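Local coordinates for tyrosine aminotransferase (Leishmania infantum, PDB 4IX8), which probably transfers the amino group of L-tyrosine to 2-oxoglutarate, using pyridoxal 5'-phosphate as its cofactor, at residues S43-R48 against C178-I183. Sequence-based numbering, arbitrary orientation.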
loop_
_atom_site.group_PDB
_atom_site.type_symbol
_atom_site.label_atom_id
_atom_site.label_comp_id
_atom_site.label_asym_id
_atom_site.label_seq_id
_atom_site.Cartn_x
_atom_site.Cartn_y
_atom_site.Cartn_z
ATOM N N SER A 43 12.296 -10.682 10.699
ATOM C CA SER A 43 11.243 -11.615 11.051
ATOM C C SER A 43 11.085 -12.729 10.034
ATOM O O SER A 43 11.495 -12.594 8.891
ATOM C CB SER A 43 9.931 -10.867 11.136
ATOM O OG SER A 43 9.526 -10.534 9.828
ATOM N N LYS A 44 10.422 -13.805 10.428
ATOM C CA LYS A 44 10.128 -14.896 9.510
ATOM C C LYS A 44 9.223 -14.441 8.371
ATOM O O LYS A 44 9.415 -14.795 7.217
ATOM C CB LYS A 44 9.482 -16.029 10.283
ATOM C CG LYS A 44 9.419 -17.340 9.565
ATOM C CD LYS A 44 9.214 -18.500 10.550
ATOM C CE LYS A 44 9.004 -19.822 9.838
ATOM N NZ LYS A 44 9.214 -21.006 10.709
ATOM N N HIS A 45 8.228 -13.644 8.705
ATOM C CA HIS A 45 7.350 -13.045 7.708
ATOM C C HIS A 45 8.159 -12.282 6.595
ATOM O O HIS A 45 7.974 -12.510 5.408
ATOM C CB HIS A 45 6.410 -12.144 8.468
ATOM C CG HIS A 45 5.545 -11.259 7.643
ATOM N ND1 HIS A 45 4.837 -11.681 6.528
ATOM C CD2 HIS A 45 5.196 -9.968 7.827
ATOM C CE1 HIS A 45 4.116 -10.685 6.067
ATOM N NE2 HIS A 45 4.319 -9.625 6.839
ATOM N N ALA A 46 9.118 -11.460 6.985
ATOM C CA ALA A 46 9.928 -10.734 6.026
ATOM C C ALA A 46 10.763 -11.689 5.174
ATOM O O ALA A 46 10.756 -11.605 3.947
ATOM C CB ALA A 46 10.818 -9.772 6.759
ATOM N N GLN A 47 11.435 -12.620 5.832
ATOM C CA GLN A 47 12.342 -13.565 5.182
ATOM C C GLN A 47 11.689 -14.380 4.078
ATOM O O GLN A 47 12.355 -14.791 3.149
ATOM C CB GLN A 47 12.930 -14.504 6.227
ATOM C CG GLN A 47 14.109 -13.889 6.984
ATOM C CD GLN A 47 14.503 -14.676 8.227
ATOM O OE1 GLN A 47 15.042 -14.114 9.174
ATOM N NE2 GLN A 47 14.218 -15.966 8.240
ATOM N N ARG A 48 10.398 -14.647 4.185
ATOM C CA ARG A 48 9.720 -15.499 3.209
ATOM C C ARG A 48 8.869 -14.703 2.244
ATOM O O ARG A 48 8.115 -15.275 1.463
ATOM C CB ARG A 48 8.847 -16.528 3.921
ATOM C CG ARG A 48 7.622 -15.963 4.551
ATOM C CD ARG A 48 7.034 -16.999 5.549
ATOM N NE ARG A 48 5.942 -16.408 6.325
ATOM C CZ ARG A 48 5.263 -17.044 7.270
ATOM N NH1 ARG A 48 5.543 -18.309 7.557
ATOM N NH2 ARG A 48 4.290 -16.403 7.909
ATOM N N CYS A 178 0.344 -15.151 -0.337
ATOM C CA CYS A 178 0.168 -16.412 0.383
ATOM C C CYS A 178 1.449 -16.830 1.102
ATOM O O CYS A 178 1.446 -17.115 2.302
ATOM C CB CYS A 178 -0.212 -17.528 -0.576
ATOM S SG CYS A 178 -1.946 -17.480 -1.068
ATOM N N ASP A 179 2.560 -16.895 0.365
ATOM C CA ASP A 179 3.809 -17.339 0.975
ATOM C C ASP A 179 4.239 -16.360 2.067
ATOM O O ASP A 179 4.850 -16.742 3.054
ATOM C CB ASP A 179 4.926 -17.460 -0.063
ATOM C CG ASP A 179 4.720 -18.617 -1.049
ATOM O OD1 ASP A 179 3.957 -19.559 -0.740
ATOM O OD2 ASP A 179 5.317 -18.573 -2.160
ATOM N N SER A 180 3.960 -15.078 1.863
ATOM C CA SER A 180 4.358 -14.080 2.835
ATOM C C SER A 180 3.677 -14.349 4.196
ATOM O O SER A 180 4.260 -14.105 5.259
ATOM C CB SER A 180 3.993 -12.701 2.362
ATOM O OG SER A 180 4.396 -11.748 3.309
ATOM N N TYR A 181 2.441 -14.845 4.131
ATOM C CA TYR A 181 1.625 -14.999 5.293
ATOM C C TYR A 181 1.483 -16.428 5.717
ATOM O O TYR A 181 0.713 -16.716 6.604
ATOM C CB TYR A 181 0.263 -14.363 5.063
ATOM C CG TYR A 181 0.305 -12.848 5.160
ATOM C CD1 TYR A 181 0.143 -12.185 6.378
ATOM C CD2 TYR A 181 0.524 -12.091 4.054
ATOM C CE1 TYR A 181 0.172 -10.773 6.427
ATOM C CE2 TYR A 181 0.553 -10.697 4.102
ATOM C CZ TYR A 181 0.386 -10.055 5.256
ATOM O OH TYR A 181 0.444 -8.682 5.207
ATOM N N GLY A 182 2.222 -17.328 5.085
ATOM C CA GLY A 182 2.190 -18.705 5.508
ATOM C C GLY A 182 0.904 -19.391 5.113
ATOM O O GLY A 182 0.578 -20.436 5.628
ATOM N N ILE A 183 0.209 -18.826 4.138
ATOM C CA ILE A 183 -0.923 -19.476 3.505
ATOM C C ILE A 183 -0.424 -20.284 2.290
ATOM O O ILE A 183 0.473 -19.837 1.593
ATOM C CB ILE A 183 -1.933 -18.444 3.052
ATOM C CG1 ILE A 183 -2.398 -17.616 4.238
ATOM C CG2 ILE A 183 -3.126 -19.108 2.371
ATOM C CD1 ILE A 183 -2.982 -16.243 3.811
#
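Arg48 and Ser180 bring the two backbones closest, their CA atoms 5.6 Å apart, where the short helix 44-47 ends beside the last turn of helix 173-181. Ser43 N-caps the first helix: its OG accepts from Ala46 N. The other helix closes in a Schellman motif at Gly182, whose positive phi turns the chain toward strand 184-191, and the last-turn carbonyl of Ser180 receives two side chains from 43-48. His45 ND1 donates to Ser180 O at 2.8 Å, with an N-H...O angle of 158° and the oxygen almost in the imidazole plane. Arg48 NE donates to the same oxygen at 3.0 Å, less straight and with the acceptor tilted from the guanidinium plane. Both donors stand out of the carbonyl plane, on opposite faces of it. Arg48 CG sits between its backbone N and carbonyl carbon, and from there the extended chain runs past Asp179 O, 3.2 Å from CG, and lays one guanidinium face over Gly182 N. With its CG anti to the backbone N (chi1 171°), His45 swings its ring to the neighbouring helix. Its edge meets the face of Tyr181 in an edge-to-face pair, CE1 lying 3.9 Å from CZ, with the ring planes at 50°. Beyond the two segments, Ser180 OG bonds to Thr49 OG1, Arg48 NH1 forms a salt bridge with Glu160, and His45 and Tyr181 pack on Leu313 and Leu316 of the second subunit, respectively. The contact thus ties the N-terminal region to the eight-stranded-sheet domain at the dimer interface. The His45 bond requires a hydrogen on ND1, which fits either the neutral ND1-H tautomer or the imidazolium, while the salt bridge to Glu160 would help offset the arginine's charge.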